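Local coordinates for protein viral CASP8 and FADD-like apoptosis regulator (Molluscum contagiosum virus subtype 1, PDB 2BBR) that blocks death-receptor-induced apoptosis of the infected host cell by interfering with caspase-8 recruitment and activation at the death-inducing signaling complex, at residues L93-Y96 / R97-V101; Q172-E175 / Y176-E180. One frame throughout, in Å; residues are numbered along the deposited sequence.

Two turns of different helices make up this pair: contact 1 opens helix 95-104, the first helix of the second death effector domain, and contact 2 lies in the long C-terminal helix 167-187 of the same bundle. Their centres are about 12 Å apart, and they pack directly. Y176 of contact 2 fits against helix 95-104, with its OH 3.4 Å from Y96 CB, its CD1 3.5 Å from R95 CG and its CB 3.5 Å from L99 CD2. Q172 OE1 adds a touch on L99 CD1 at 3.6 Å. The azide belongs to contact 1, where R95 and K98 hold it together with L88; contact 2 contributes no residue to that pocket.

Contact 1: L93-Y96 / R97-V101; sequences LTRY and RKLMV. With AZI (azide ion), chain B.
R95 O accepts the backbone N-H of L99 at 2.8 Å, the shortest hydrogen bond between 93-96 and 97-101, in the opening turn of the first helix of the second death effector domain. T94 is the N-cap of that helix: its OG1 takes the backbone N-H of R97 at 3.3 Å, almost straight (168°). Threonine suits this place because its short side chain can fold back over the first turn: with chi1 at 63°, OG1 sits between the backbone N and the carbonyl carbon, beside the R97 side chain. T94 O accepts K98 N at 3.0 Å, and the helical pattern continues with Y96 O to M100 N.

Y96 offers a face to M100 and its CE2 rim to R97. M100 CG lies over that face, 4.3 Å from the centroid, as a CH-pi contact, while SD stands obliquely as a Met-aromatic partner. Ring atom CE2 sits over the centre of the R97 guanidinium, the two planes 65° apart. E144 gathers both polar ends, taking a hydrogen bond from Y96 OH and a salt bridge from R97 NH1; D34 receives R97 NH2.

On another side, the R95 guanidinium lays one face on L99 and turns NH1 to the azide, probably from the crystallisation liquor, binding N3 at 3.2 Å. K98, bent at chi3, brings NZ to the same ion and also salt-bridges E62; its bond to azide N2 is weak, at 3.2 Å.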
loop_
_atom_site.group_PDB
_atom_site.type_symbol
_atom_site.label_atom_id
_atom_site.label_comp_id
_atom_site.label_asym_id
_atom_site.label_seq_id
_atom_site.Cartn_x
_atom_site.Cartn_y
_atom_site.Cartn_z
ATOM N N LEU A 93 -5.041 -3.051 -7.479
ATOM C CA LEU A 93 -4.094 -2.274 -6.681
ATOM C C LEU A 93 -3.671 -0.991 -7.378
ATOM O O LEU A 93 -3.411 -0.972 -8.580
ATOM C CB LEU A 93 -2.867 -3.123 -6.346
ATOM C CG LEU A 93 -3.167 -4.339 -5.458
ATOM C CD1 LEU A 93 -2.003 -5.306 -5.513
ATOM C CD2 LEU A 93 -3.452 -3.899 -4.029
ATOM N N THR A 94 -3.598 0.089 -6.611
ATOM C CA THR A 94 -3.226 1.376 -7.176
ATOM C C THR A 94 -1.782 1.747 -6.888
ATOM O O THR A 94 -1.192 1.307 -5.898
ATOM C CB THR A 94 -4.130 2.501 -6.634
ATOM O OG1 THR A 94 -3.940 2.622 -5.218
ATOM C CG2 THR A 94 -5.596 2.198 -6.932
ATOM N N ARG A 95 -1.212 2.557 -7.771
ATOM C CA ARG A 95 0.151 3.018 -7.592
ATOM C C ARG A 95 0.244 3.793 -6.275
ATOM O O ARG A 95 1.244 3.704 -5.566
ATOM C CB ARG A 95 0.565 3.896 -8.774
ATOM C CG ARG A 95 1.883 4.631 -8.603
ATOM C CD ARG A 95 3.050 3.722 -8.269
ATOM N NE ARG A 95 4.287 4.498 -8.274
ATOM C CZ ARG A 95 5.429 4.104 -7.727
ATOM N NH1 ARG A 95 5.508 2.929 -7.120
ATOM N NH2 ARG A 95 6.492 4.897 -7.782
ATOM N N TYR A 96 -0.808 4.536 -5.942
ATOM C CA TYR A 96 -0.826 5.300 -4.698
ATOM C C TYR A 96 -0.578 4.406 -3.484
ATOM O O TYR A 96 0.325 4.662 -2.687
ATOM C CB TYR A 96 -2.169 6.022 -4.528
ATOM C CG TYR A 96 -2.378 6.619 -3.154
ATOM C CD1 TYR A 96 -1.552 7.637 -2.677
ATOM C CD2 TYR A 96 -3.390 6.150 -2.322
ATOM C CE1 TYR A 96 -1.727 8.170 -1.406
ATOM C CE2 TYR A 96 -3.573 6.675 -1.047
ATOM C CZ TYR A 96 -2.738 7.685 -0.596
ATOM O OH TYR A 96 -2.912 8.210 0.664
ATOM N N ARG A 97 -1.372 3.351 -3.341
ATOM C CA ARG A 97 -1.231 2.463 -2.193
ATOM C C ARG A 97 0.089 1.701 -2.197
ATOM O O ARG A 97 0.740 1.561 -1.160
ATOM C CB ARG A 97 -2.396 1.468 -2.145
ATOM C CG ARG A 97 -3.782 2.089 -2.037
ATOM C CD ARG A 97 -4.175 2.371 -0.603
ATOM N NE ARG A 97 -5.421 3.129 -0.534
ATOM C CZ ARG A 97 -5.685 4.015 0.416
ATOM N NH1 ARG A 97 -4.790 4.233 1.370
ATOM N NH2 ARG A 97 -6.814 4.711 0.383
ATOM N N LYS A 98 0.481 1.189 -3.357
ATOM C CA LYS A 98 1.731 0.444 -3.440
ATOM C C LYS A 98 2.925 1.340 -3.117
ATOM O O LYS A 98 3.845 0.929 -2.404
ATOM C CB LYS A 98 1.875 -0.183 -4.827
ATOM C CG LYS A 98 0.883 -1.318 -5.076
ATOM C CD LYS A 98 1.037 -1.933 -6.457
ATOM C CE LYS A 98 0.473 -1.034 -7.544
ATOM N NZ LYS A 98 0.827 -1.537 -8.899
ATOM N N LEU A 99 2.906 2.568 -3.626
ATOM C CA LEU A 99 3.989 3.509 -3.365
ATOM C C LEU A 99 4.101 3.829 -1.882
ATOM O O LEU A 99 5.201 3.875 -1.333
ATOM C CB LEU A 99 3.775 4.805 -4.148
ATOM C CG LEU A 99 4.784 5.933 -3.895
ATOM C CD1 LEU A 99 6.203 5.451 -4.162
ATOM C CD2 LEU A 99 4.455 7.115 -4.790
ATOM N N MET A 100 2.967 4.055 -1.230
ATOM C CA MET A 100 2.997 4.368 0.193
ATOM C C MET A 100 3.608 3.222 1.000
ATOM O O MET A 100 4.372 3.453 1.939
ATOM C CB MET A 100 1.594 4.696 0.705
ATOM C CG MET A 100 1.026 6.002 0.156
ATOM S SD MET A 100 2.067 7.460 0.462
ATOM C CE MET A 100 2.656 7.774 -1.188
ATOM N N VAL A 101 3.274 1.984 0.650
ATOM C CA VAL A 101 3.847 0.851 1.368
ATOM C C VAL A 101 5.361 0.836 1.179
ATOM O O VAL A 101 6.116 0.683 2.143
ATOM C CB VAL A 101 3.276 -0.495 0.871
ATOM C CG1 VAL A 101 4.087 -1.649 1.451
ATOM C CG2 VAL A 101 1.812 -0.623 1.286
HETATM N N1 AZI B . 4.027 -1.460 -9.141
HETATM N N2 AZI B . 3.858 -0.615 -8.346
HETATM N N3 AZI B . 3.748 0.255 -7.579
#

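Contact 2: Q172-E175 / Y176-E180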
loop_
_atom_site.group_PDB
_atom_site.type_symbol
_atom_site.label_atom_id
_atom_site.label_comp_id
_atom_site.label_asym_id
_atom_site.label_seq_id
_atom_site.Cartn_x
_atom_site.Cartn_y
_atom_site.Cartn_z
ATOM N N GLN A 172 9.904 10.874 -5.114
ATOM C CA GLN A 172 9.024 9.801 -5.564
ATOM C C GLN A 172 7.567 10.234 -5.467
ATOM O O GLN A 172 6.762 9.932 -6.348
ATOM C CB GLN A 172 9.221 8.543 -4.723
ATOM C CG GLN A 172 10.541 7.840 -4.924
ATOM C CD GLN A 172 10.594 6.533 -4.167
ATOM O OE1 GLN A 172 9.750 5.660 -4.362
ATOM N NE2 GLN A 172 11.584 6.390 -3.295
ATOM N N LEU A 173 7.223 10.924 -4.384
ATOM C CA LEU A 173 5.853 11.383 -4.204
ATOM C C LEU A 173 5.483 12.527 -5.139
ATOM O O LEU A 173 4.363 12.566 -5.643
ATOM C CB LEU A 173 5.602 11.792 -2.751
ATOM C CG LEU A 173 5.089 10.678 -1.835
ATOM C CD1 LEU A 173 6.134 9.586 -1.684
ATOM C CD2 LEU A 173 4.730 11.272 -0.481
ATOM N N VAL A 174 6.404 13.460 -5.361
ATOM C CA VAL A 174 6.133 14.572 -6.269
ATOM C C VAL A 174 5.920 14.022 -7.678
ATOM O O VAL A 174 4.985 14.418 -8.382
ATOM C CB VAL A 174 7.299 15.591 -6.288
ATOM C CG1 VAL A 174 7.109 16.583 -7.431
ATOM C CG2 VAL A 174 7.357 16.332 -4.960
ATOM N N GLU A 175 6.785 13.101 -8.083
ATOM C CA GLU A 175 6.669 12.507 -9.405
ATOM C C GLU A 175 5.368 11.732 -9.547
ATOM O O GLU A 175 4.732 11.772 -10.603
ATOM C CB GLU A 175 7.872 11.612 -9.688
ATOM C CG GLU A 175 9.137 12.418 -9.958
ATOM C CD GLU A 175 10.357 11.556 -10.204
ATOM O OE1 GLU A 175 11.405 12.116 -10.592
ATOM O OE2 GLU A 175 10.272 10.328 -10.002
ATOM N N TYR A 176 4.968 11.029 -8.491
ATOM C CA TYR A 176 3.718 10.285 -8.522
ATOM C C TYR A 176 2.546 11.240 -8.709
ATOM O O TYR A 176 1.666 10.996 -9.533
ATOM C CB TYR A 176 3.498 9.500 -7.222
ATOM C CG TYR A 176 2.053 9.076 -7.073
ATOM C CD1 TYR A 176 1.522 8.070 -7.873
ATOM C CD2 TYR A 176 1.178 9.784 -6.244
ATOM C CE1 TYR A 176 0.160 7.786 -7.867
ATOM C CE2 TYR A 176 -0.190 9.508 -6.232
ATOM C CZ TYR A 176 -0.690 8.510 -7.054
ATOM O OH TYR A 176 -2.041 8.264 -7.113
ATOM N N GLU A 177 2.519 12.323 -7.938
ATOM C CA GLU A 177 1.408 13.256 -8.049
ATOM C C GLU A 177 1.321 13.846 -9.445
ATOM O O GLU A 177 0.227 13.998 -9.988
ATOM C CB GLU A 177 1.510 14.375 -7.008
ATOM C CG GLU A 177 0.252 15.235 -6.983
ATOM C CD GLU A 177 0.162 16.158 -5.789
ATOM O OE1 GLU A 177 0.587 15.765 -4.683
ATOM O OE2 GLU A 177 -0.368 17.276 -5.953
ATOM N N GLN A 178 2.469 14.175 -10.027
ATOM C CA GLN A 178 2.494 14.733 -11.373
ATOM C C GLN A 178 2.030 13.700 -12.398
ATOM O O GLN A 178 1.303 14.032 -13.338
ATOM C CB GLN A 178 3.900 15.229 -11.711
ATOM C CG GLN A 178 4.339 16.439 -10.903
ATOM C CD GLN A 178 3.395 17.609 -11.064
ATOM O OE1 GLN A 178 2.368 17.691 -10.389
ATOM N NE2 GLN A 178 3.727 18.513 -11.978
ATOM N N GLN A 179 2.433 12.447 -12.220
ATOM C CA GLN A 179 2.021 11.385 -13.133
ATOM C C GLN A 179 0.515 11.156 -13.051
ATOM O O GLN A 179 -0.151 10.981 -14.073
ATOM C CB GLN A 179 2.757 10.084 -12.800
ATOM C CG GLN A 179 4.221 10.083 -13.207
ATOM C CD GLN A 179 4.960 8.855 -12.717
ATOM O OE1 GLN A 179 4.457 7.735 -12.811
ATOM N NE2 GLN A 179 6.167 9.057 -12.202
ATOM N N GLU A 180 -0.021 11.144 -11.836
ATOM C CA GLU A 180 -1.453 10.945 -11.653
ATOM C C GLU A 180 -2.233 12.106 -12.267
ATOM O O GLU A 180 -3.267 11.901 -12.899
ATOM C CB GLU A 180 -1.785 10.814 -10.162
ATOM C CG GLU A 180 -3.278 10.879 -9.854
ATOM C CD GLU A 180 -4.086 9.777 -10.525
ATOM O OE1 GLU A 180 -5.328 9.912 -10.587
ATOM O OE2 GLU A 180 -3.493 8.775 -10.978
HETATM O O HOH W 1 3.343 15.198 -4.214
HETATM O O HOH W 2 3.847 16.963 -7.610
#
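Q179 N donates to E175 O at 2.9 Å, one of four successive i to i+4 bonds that make this a regular turn of the C-terminal alpha-helix of the second death effector domain. The others run from Y176 N to Q172 O, from E177 N to L173 O and from Q178 N to V174 O, each 3.0 Å long.

Two carbonyls also accept a water. One water donates to E177 OE1 at 2.9 Å and, weakly, to L173 O; OE1 also receives V154 N from the loop before helix 155-163. The other donates to V174 O at 2.9 Å and weakly to Q178 OE1. A bend at chi2 (-57°) turns the Q178 amide back to this water, while CG rests 3.3 Å from V174 O. Long polar side chains suit this face, since they can reach water from a helix surface.

Side-chain packing between the segments is slight: V174 CG1 comes only to 4.4 Å from Q178 CG. The Q179 chain instead runs along the E175 carbonyl, with CG 3.1 Å from E175 O. The larger apolar groups turn to other helices: L173 packs on L157, A158 and L161, and Y176 on R95, Y96 and L99. Tyrosine suits that buried place because its ring fills the interface while OH reaches the carbonyl of P151.

The chemistry is that of an amphipathic helix: backbone bonds hold the turn, L173 and Y176 join it to the bundle, and exposed V174, E175, Q178 and Q179 make up its outer surface, where water supplements the carbonyl bonding.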